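Local coordinates for protein N-alpha-acetyltransferase 35, NatC auxiliary subunit (Saccharomyces cerevisiae, PDB 6YGA) that serves as the auxiliary subunit of the NatC N-terminal acetyltransferase, which acetylates the N-terminal Met of the L-A virus Gag protein, at residues I67-A71 / E72-F76; I545-T548 / K549-L553; N631-E634 / T635-N639. All coordinates share one frame; numbering follows the deposited sequence.

Contact 1: I67-A71 / E72-F76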
loop_
_atom_site.group_PDB
_atom_site.type_symbol
_atom_site.label_atom_id
_atom_site.label_comp_id
_atom_site.label_asym_id
_atom_site.label_seq_id
_atom_site.Cartn_x
_atom_site.Cartn_y
_atom_site.Cartn_z
ATOM N N ILE B 67 -18.784 -16.160 -17.454
ATOM C CA ILE B 67 -19.574 -15.439 -16.462
ATOM C C ILE B 67 -21.051 -15.722 -16.688
ATOM O O ILE B 67 -21.563 -15.600 -17.809
ATOM C CB ILE B 67 -19.278 -13.933 -16.531
ATOM C CG1 ILE B 67 -17.826 -13.650 -16.132
ATOM C CG2 ILE B 67 -20.243 -13.162 -15.636
ATOM C CD1 ILE B 67 -17.391 -12.206 -16.339
ATOM N N GLU B 68 -21.744 -16.109 -15.622
ATOM C CA GLU B 68 -23.170 -16.394 -15.686
ATOM C C GLU B 68 -23.954 -15.096 -15.533
ATOM O O GLU B 68 -23.765 -14.362 -14.558
ATOM C CB GLU B 68 -23.568 -17.392 -14.597
ATOM C CG GLU B 68 -22.682 -18.636 -14.519
ATOM C CD GLU B 68 -22.762 -19.508 -15.763
ATOM O OE1 GLU B 68 -23.823 -19.526 -16.422
ATOM O OE2 GLU B 68 -21.760 -20.185 -16.080
ATOM N N LEU B 69 -24.823 -14.809 -16.501
ATOM C CA LEU B 69 -25.653 -13.613 -16.482
ATOM C C LEU B 69 -27.124 -13.998 -16.520
ATOM O O LEU B 69 -27.502 -14.997 -17.138
ATOM C CB LEU B 69 -25.343 -12.692 -17.668
ATOM C CG LEU B 69 -23.934 -12.111 -17.781
ATOM C CD1 LEU B 69 -23.783 -11.309 -19.066
ATOM C CD2 LEU B 69 -23.603 -11.254 -16.568
ATOM N N THR B 70 -27.950 -13.194 -15.852
ATOM C CA THR B 70 -29.390 -13.372 -15.902
ATOM C C THR B 70 -29.939 -12.827 -17.217
ATOM O O THR B 70 -29.251 -12.135 -17.972
ATOM C CB THR B 70 -30.066 -12.678 -14.721
ATOM O OG1 THR B 70 -30.045 -11.258 -14.920
ATOM C CG2 THR B 70 -29.342 -13.010 -13.421
ATOM N N ALA B 71 -31.204 -13.158 -17.489
ATOM C CA ALA B 71 -31.854 -12.674 -18.701
ATOM C C ALA B 71 -31.912 -11.150 -18.726
ATOM O O ALA B 71 -31.678 -10.530 -19.770
ATOM C CB ALA B 71 -33.256 -13.271 -18.816
ATOM N N GLU B 72 -32.216 -10.528 -17.584
ATOM C CA GLU B 72 -32.228 -9.070 -17.518
ATOM C C GLU B 72 -30.844 -8.495 -17.789
ATOM O O GLU B 72 -30.709 -7.488 -18.493
ATOM C CB GLU B 72 -32.741 -8.605 -16.154
ATOM C CG GLU B 72 -34.211 -8.897 -15.887
ATOM C CD GLU B 72 -34.457 -10.314 -15.408
ATOM O OE1 GLU B 72 -33.839 -11.252 -15.951
ATOM O OE2 GLU B 72 -35.266 -10.490 -14.473
ATOM N N GLU B 73 -29.802 -9.122 -17.241
ATOM C CA GLU B 73 -28.446 -8.638 -17.482
ATOM C C GLU B 73 -28.057 -8.795 -18.947
ATOM O O GLU B 73 -27.348 -7.946 -19.500
ATOM C CB GLU B 73 -27.454 -9.377 -16.583
ATOM C CG GLU B 73 -27.609 -9.073 -15.098
ATOM C CD GLU B 73 -26.752 -9.970 -14.218
ATOM O OE1 GLU B 73 -26.400 -11.079 -14.665
ATOM O OE2 GLU B 73 -26.432 -9.566 -13.078
ATOM N N ILE B 74 -28.503 -9.875 -19.591
ATOM C CA ILE B 74 -28.129 -10.112 -20.982
ATOM C C ILE B 74 -28.927 -9.208 -21.915
ATOM O O ILE B 74 -28.388 -8.672 -22.891
ATOM C CB ILE B 74 -28.319 -11.599 -21.338
ATOM C CG1 ILE B 74 -27.354 -12.473 -20.534
ATOM C CG2 ILE B 74 -28.117 -11.827 -22.829
ATOM C CD1 ILE B 74 -27.570 -13.965 -20.717
ATOM N N GLU B 75 -30.211 -9.012 -21.625
ATOM C CA GLU B 75 -31.121 -8.321 -22.528
ATOM C C GLU B 75 -31.279 -6.837 -22.215
ATOM O O GLU B 75 -32.060 -6.163 -22.896
ATOM C CB GLU B 75 -32.501 -8.990 -22.501
ATOM C CG GLU B 75 -32.495 -10.484 -22.816
ATOM C CD GLU B 75 -32.060 -10.792 -24.239
ATOM O OE1 GLU B 75 -32.103 -9.883 -25.093
ATOM O OE2 GLU B 75 -31.674 -11.951 -24.503
ATOM N N PHE B 76 -30.574 -6.313 -21.214
ATOM C CA PHE B 76 -30.753 -4.916 -20.836
ATOM C C PHE B 76 -30.457 -3.995 -22.013
ATOM O O PHE B 76 -29.428 -4.127 -22.682
ATOM C CB PHE B 76 -29.856 -4.551 -19.650
ATOM C CG PHE B 76 -30.109 -3.167 -19.113
ATOM C CD1 PHE B 76 -29.461 -2.068 -19.656
ATOM C CD2 PHE B 76 -31.011 -2.963 -18.081
ATOM C CE1 PHE B 76 -29.701 -0.797 -19.175
ATOM C CE2 PHE B 76 -31.253 -1.692 -17.594
ATOM C CZ PHE B 76 -30.597 -0.609 -18.142
#
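Thr70 and Glu73 form a capping box at the start of the short helix 71-75. Thr70 is the N-cap. Its OG1 accepts from Glu73 N at 3.2 Å, with an N-H...O angle of 162°. The return bond runs from Thr70 N to Glu73 OE1 at 2.9 Å and is equally straight. OE1 is met from above the carboxylate plane, 36° out of it. The two bonds tie the backbone of each residue to the side chain of the other.

The torsions explain the fit. Thr70 holds OG1 between its backbone N and carbonyl carbon (chi1 73°), which turns the oxygen to the first turn of the helix. CG2 then lies beside the backbone N, 3.7 Å from Glu73 OE1. Glu73 sends CG beside its own N and runs extended beyond it. This carries the carboxylate back over the residues before the helix. On the way, Glu73 CG passes Thr70 OG1.

Leu69 flanks the box. Its side chain crosses that of Glu73 at about a right angle, and CD2 approaches OE1. Leu69 stands just before the N-cap and packs CB on Ile74 CG1 at 3.5 Å, a hydrophobic staple beside the box. The first helical backbone bonds follow, from Ile74 N to Thr70 O and from Glu75 N to Ala71 O. Outside the box, Leu69 rests on Thr275 and Tyr276, and Glu72 touches Lys270. Glu72 curls back, its OE1 3.6 Å from Ala71 CB.

Contact 2: I545-T548 / K549-L553. With EDO (1,2-ethanediol), chain C; EDO (1,2-ethanediol), chain D.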
loop_
_atom_site.group_PDB
_atom_site.type_symbol
_atom_site.label_atom_id
_atom_site.label_comp_id
_atom_site.label_asym_id
_atom_site.label_seq_id
_atom_site.Cartn_x
_atom_site.Cartn_y
_atom_site.Cartn_z
ATOM N N ILE B 545 11.841 15.145 21.561
ATOM C CA ILE B 545 12.763 14.015 21.502
ATOM C C ILE B 545 12.961 13.407 22.885
ATOM O O ILE B 545 13.194 12.199 23.011
ATOM C CB ILE B 545 14.102 14.434 20.863
ATOM C CG1 ILE B 545 14.932 13.198 20.518
ATOM C CG2 ILE B 545 14.891 15.348 21.784
ATOM C CD1 ILE B 545 14.206 12.220 19.608
ATOM N N ASN B 546 12.866 14.218 23.942
ATOM C CA ASN B 546 12.951 13.669 25.290
ATOM C C ASN B 546 11.721 12.838 25.633
ATOM O O ASN B 546 11.820 11.873 26.400
ATOM C CB ASN B 546 13.148 14.789 26.310
ATOM C CG ASN B 546 14.611 15.130 26.521
ATOM O OD1 ASN B 546 15.362 14.345 27.102
ATOM N ND2 ASN B 546 15.021 16.303 26.055
ATOM N N ILE B 547 10.562 13.187 25.071
ATOM C CA ILE B 547 9.380 12.349 25.241
ATOM C C ILE B 547 9.585 11.010 24.548
ATOM O O ILE B 547 9.313 9.947 25.120
ATOM C CB ILE B 547 8.127 13.073 24.719
ATOM C CG1 ILE B 547 7.778 14.243 25.634
ATOM C CG2 ILE B 547 6.951 12.115 24.618
ATOM C CD1 ILE B 547 6.672 15.116 25.093
ATOM N N THR B 548 10.088 11.043 23.311
ATOM C CA THR B 548 10.399 9.808 22.596
ATOM C C THR B 548 11.421 8.981 23.362
ATOM O O THR B 548 11.265 7.765 23.517
ATOM C CB THR B 548 10.923 10.125 21.194
ATOM O OG1 THR B 548 9.880 10.717 20.412
ATOM C CG2 THR B 548 11.408 8.857 20.502
ATOM N N LYS B 549 12.478 9.635 23.851
ATOM C CA LYS B 549 13.527 8.929 24.578
ATOM C C LYS B 549 12.972 8.263 25.831
ATOM O O LYS B 549 13.276 7.099 26.112
ATOM C CB LYS B 549 14.649 9.903 24.935
ATOM C CG LYS B 549 16.028 9.281 25.009
ATOM C CD LYS B 549 17.071 10.310 25.432
ATOM C CE LYS B 549 16.845 10.750 26.869
ATOM N NZ LYS B 549 17.855 11.740 27.338
ATOM N N SER B 550 12.144 8.986 26.587
ATOM C CA SER B 550 11.575 8.426 27.808
ATOM C C SER B 550 10.659 7.245 27.509
ATOM O O SER B 550 10.696 6.233 28.220
ATOM C CB SER B 550 10.816 9.509 28.574
ATOM O OG SER B 550 11.690 10.510 29.061
ATOM N N LEU B 551 9.825 7.354 26.470
ATOM C CA LEU B 551 8.874 6.285 26.174
ATOM C C LEU B 551 9.589 5.000 25.767
ATOM O O LEU B 551 9.212 3.909 26.209
ATOM C CB LEU B 551 7.900 6.732 25.085
ATOM C CG LEU B 551 6.870 7.774 25.526
ATOM C CD1 LEU B 551 6.004 8.190 24.353
ATOM C CD2 LEU B 551 6.016 7.232 26.661
ATOM N N CYS B 552 10.625 5.111 24.929
ATOM C CA CYS B 552 11.420 3.940 24.567
ATOM C C CYS B 552 12.040 3.294 25.798
ATOM O O CYS B 552 12.023 2.065 25.939
ATOM C CB CYS B 552 12.513 4.333 23.574
ATOM S SG CYS B 552 11.903 4.989 22.015
ATOM N N LEU B 553 12.602 4.107 26.694
ATOM C CA LEU B 553 13.189 3.567 27.914
ATOM C C LEU B 553 12.135 2.857 28.750
ATOM O O LEU B 553 12.376 1.767 29.281
ATOM C CB LEU B 553 13.855 4.685 28.715
ATOM C CG LEU B 553 14.782 4.272 29.858
ATOM C CD1 LEU B 553 15.765 3.216 29.382
ATOM C CD2 LEU B 553 15.529 5.486 30.400
HETATM C C1 EDO C . 15.102 9.609 29.875
HETATM O O1 EDO C . 14.383 10.355 28.886
HETATM C C2 EDO C . 14.906 10.265 31.238
HETATM O O2 EDO C . 15.599 9.515 32.242
HETATM C C1 EDO D . 7.134 11.979 20.955
HETATM O O1 EDO D . 7.333 10.745 20.250
HETATM C C2 EDO D . 6.241 12.915 20.151
HETATM O O2 EDO D . 6.637 12.921 18.776
#
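Residues 545-553 form about two and a half turns inside the long helix 511-564, in the TPR-like region of the chain. Backbone i to i+4 bonds join the two halves, such as Lys549 N to Ile545 O at 2.8 Å. Asn546 O accepts from Ser550 N at 2.9 Å. Ser550 OG also lies 3.0 Å from Asn546 O, but this bond is not settled. The outside partner of the hydroxyl is Glu636 OE2 on helix 619-653. An ethanediol O1 donates to Ser550 OG at 2.7 Å. Ser550 OG sits beside its own backbone N (chi1 -66°), which turns it back along the helix to that carbonyl.

Asn546 and Lys549 run out together from the same flank of the helix. Lys549 bends at chi3 (67°) and leaves NZ 3.6 Å from Asn546 OD1. NZ also makes a long, weak ion pair with Glu480. The amide's ND2 bonds to Leu542 O, one turn earlier.

On the buried side, Ile547 CG2 meets Leu551 CD1 at 4.0 Å. These two branches run alongside each other, and both residues pack on Leu678. Cys552 packs on Val472.

Thr548 OG1 shares a 2.6 Å hydrogen bond with a second ethanediol, through its O1, and bonds weakly to Glu544 O. Helices 465-506, 619-653 and 668-701 all pack on this segment, as for a helix inside an alpha-helical bundle.

Contact 3: N631-E634 / T635-N639. With EDO (1,2-ethanediol), chain Y.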
loop_
_atom_site.group_PDB
_atom_site.type_symbol
_atom_site.label_atom_id
_atom_site.label_comp_id
_atom_site.label_asym_id
_atom_site.label_seq_id
_atom_site.Cartn_x
_atom_site.Cartn_y
_atom_site.Cartn_z
ATOM N N ASN B 631 9.050 1.782 39.905
ATOM C CA ASN B 631 8.945 3.178 40.311
ATOM C C ASN B 631 9.434 4.113 39.214
ATOM O O ASN B 631 8.892 5.211 39.050
ATOM C CB ASN B 631 9.721 3.412 41.608
ATOM C CG ASN B 631 9.676 4.857 42.064
ATOM O OD1 ASN B 631 8.629 5.363 42.468
ATOM N ND2 ASN B 631 10.821 5.526 42.011
ATOM N N PHE B 632 10.435 3.694 38.435
ATOM C CA PHE B 632 10.877 4.520 37.317
ATOM C C PHE B 632 9.791 4.638 36.255
ATOM O O PHE B 632 9.560 5.728 35.717
ATOM C CB PHE B 632 12.160 3.957 36.705
ATOM C CG PHE B 632 12.560 4.636 35.427
ATOM C CD1 PHE B 632 13.331 5.784 35.451
ATOM C CD2 PHE B 632 12.152 4.134 34.202
ATOM C CE1 PHE B 632 13.692 6.417 34.280
ATOM C CE2 PHE B 632 12.508 4.764 33.028
ATOM C CZ PHE B 632 13.282 5.907 33.069
ATOM N N ILE B 633 9.123 3.526 35.934
ATOM C CA ILE B 633 8.076 3.545 34.913
ATOM C C ILE B 633 6.956 4.497 35.313
ATOM O O ILE B 633 6.522 5.341 34.520
ATOM C CB ILE B 633 7.549 2.120 34.664
ATOM C CG1 ILE B 633 8.580 1.300 33.885
ATOM C CG2 ILE B 633 6.211 2.152 33.931
ATOM C CD1 ILE B 633 8.113 -0.096 33.533
ATOM N N GLU B 634 6.480 4.386 36.556
ATOM C CA GLU B 634 5.407 5.260 37.019
ATOM C C GLU B 634 5.865 6.711 37.092
ATOM O O GLU B 634 5.121 7.622 36.709
ATOM C CB GLU B 634 4.896 4.791 38.382
ATOM C CG GLU B 634 4.481 3.329 38.423
ATOM C CD GLU B 634 3.936 2.915 39.776
ATOM O OE1 GLU B 634 3.495 3.802 40.535
ATOM O OE2 GLU B 634 3.949 1.705 40.079
ATOM N N THR B 635 7.084 6.948 37.582
ATOM C CA THR B 635 7.577 8.316 37.709
ATOM C C THR B 635 7.799 8.947 36.341
ATOM O O THR B 635 7.420 10.101 36.109
ATOM C CB THR B 635 8.868 8.336 38.527
ATOM O OG1 THR B 635 8.597 7.862 39.851
ATOM C CG2 THR B 635 9.428 9.745 38.612
ATOM N N GLU B 636 8.403 8.196 35.416
ATOM C CA GLU B 636 8.698 8.739 34.094
ATOM C C GLU B 636 7.431 8.940 33.270
ATOM O O GLU B 636 7.362 9.877 32.467
ATOM C CB GLU B 636 9.677 7.823 33.358
ATOM C CG GLU B 636 10.355 8.471 32.163
ATOM C CD GLU B 636 11.289 9.600 32.561
ATOM O OE1 GLU B 636 11.635 9.711 33.757
ATOM O OE2 GLU B 636 11.683 10.381 31.670
ATOM N N VAL B 637 6.420 8.087 33.458
ATOM C CA VAL B 637 5.154 8.289 32.758
ATOM C C VAL B 637 4.543 9.631 33.144
ATOM O O VAL B 637 4.098 10.394 32.280
ATOM C CB VAL B 637 4.192 7.115 33.028
ATOM C CG1 VAL B 637 2.757 7.529 32.759
ATOM C CG2 VAL B 637 4.559 5.925 32.151
ATOM N N ARG B 638 4.546 9.958 34.438
ATOM C CA ARG B 638 3.974 11.233 34.861
ATOM C C ARG B 638 4.783 12.409 34.327
ATOM O O ARG B 638 4.215 13.442 33.952
ATOM C CB ARG B 638 3.877 11.292 36.384
ATOM C CG ARG B 638 3.001 10.210 36.978
ATOM C CD ARG B 638 2.738 10.469 38.447
ATOM N NE ARG B 638 1.933 9.414 39.050
ATOM C CZ ARG B 638 2.435 8.405 39.754
ATOM N NH1 ARG B 638 3.742 8.317 39.948
ATOM N NH2 ARG B 638 1.628 7.487 40.269
ATOM N N ASN B 639 6.111 12.275 34.277
ATOM C CA ASN B 639 6.928 13.334 33.693
ATOM C C ASN B 639 6.636 13.493 32.207
ATOM O O ASN B 639 6.595 14.616 31.692
ATOM C CB ASN B 639 8.414 13.051 33.921
ATOM C CG ASN B 639 8.808 13.138 35.382
ATOM O OD1 ASN B 639 8.157 13.817 36.176
ATOM N ND2 ASN B 639 9.885 12.452 35.744
HETATM C C1 EDO Y . 10.851 14.332 29.047
HETATM O O1 EDO Y . 10.208 14.869 27.886
HETATM C C2 EDO Y . 9.887 13.438 29.816
HETATM O O2 EDO Y . 10.488 13.094 31.070
#
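The Phe632 ring carries Glu636 on one face. Glu636 CB stands 4.2 Å from the ring centroid, only 15° off the normal, in a CH-pi contact offset toward the rim. The two side chains run side by side. The Glu636 carboxylate is nearly parallel to the ring, its plane 8° away, and its OE1 lies 3.9 Å from Phe632 CE1. The Glu636 chain bends, which lays the carboxylate along the ring. OE2, which also bonds to Ser550, accepts from an ethanediol O2. The Phe632 ring also meets that of Phe557.

The Arg638 guanidinium lies obliquely to Glu634 O. Its NH2 is 4.1 Å from Glu634 OE1, too far for a salt bridge. The two charged groups are turned 72° apart.

Asn631 O takes two bonds from one residue. Thr635 OG1 reaches it at 2.8 Å and Thr635 N at 2.9 Å, from opposite faces of the carbonyl plane. Glu636 N bonds to Phe632 O at 2.7 Å. These i to i+4 bonds, and the threonine hydroxyl bonded back to a carbonyl, belong to the alpha-helix. Ile633 and Val637 turn to Ser689 and Ser686. Helix 619-653 thus packs against helices 511-564 and 668-701, as in an alpha-helical bundle.

In the fold
Contacts 2 and 3 are neighbours, with centres about 12 Å apart, on helices 511-564 and 619-653. They touch directly. The hydrogen bond between Ser550 OG and Glu636 OE2, 2.6 Å long, joins them, and Leu553 CD2 packs on Phe632 CZ at 3.5 Å. Helix 668-701 contacts both. Ethanediol molecules, probably from the crystallisation liquor, lie beside each of them. Contact 1 is separate. It lies on the surface, on the opposite side of the chain's centre. Its centre is about 62 Å from that of contact 2 and about 67 Å from that of contact 3. No other subunit of the complex touches any of the three.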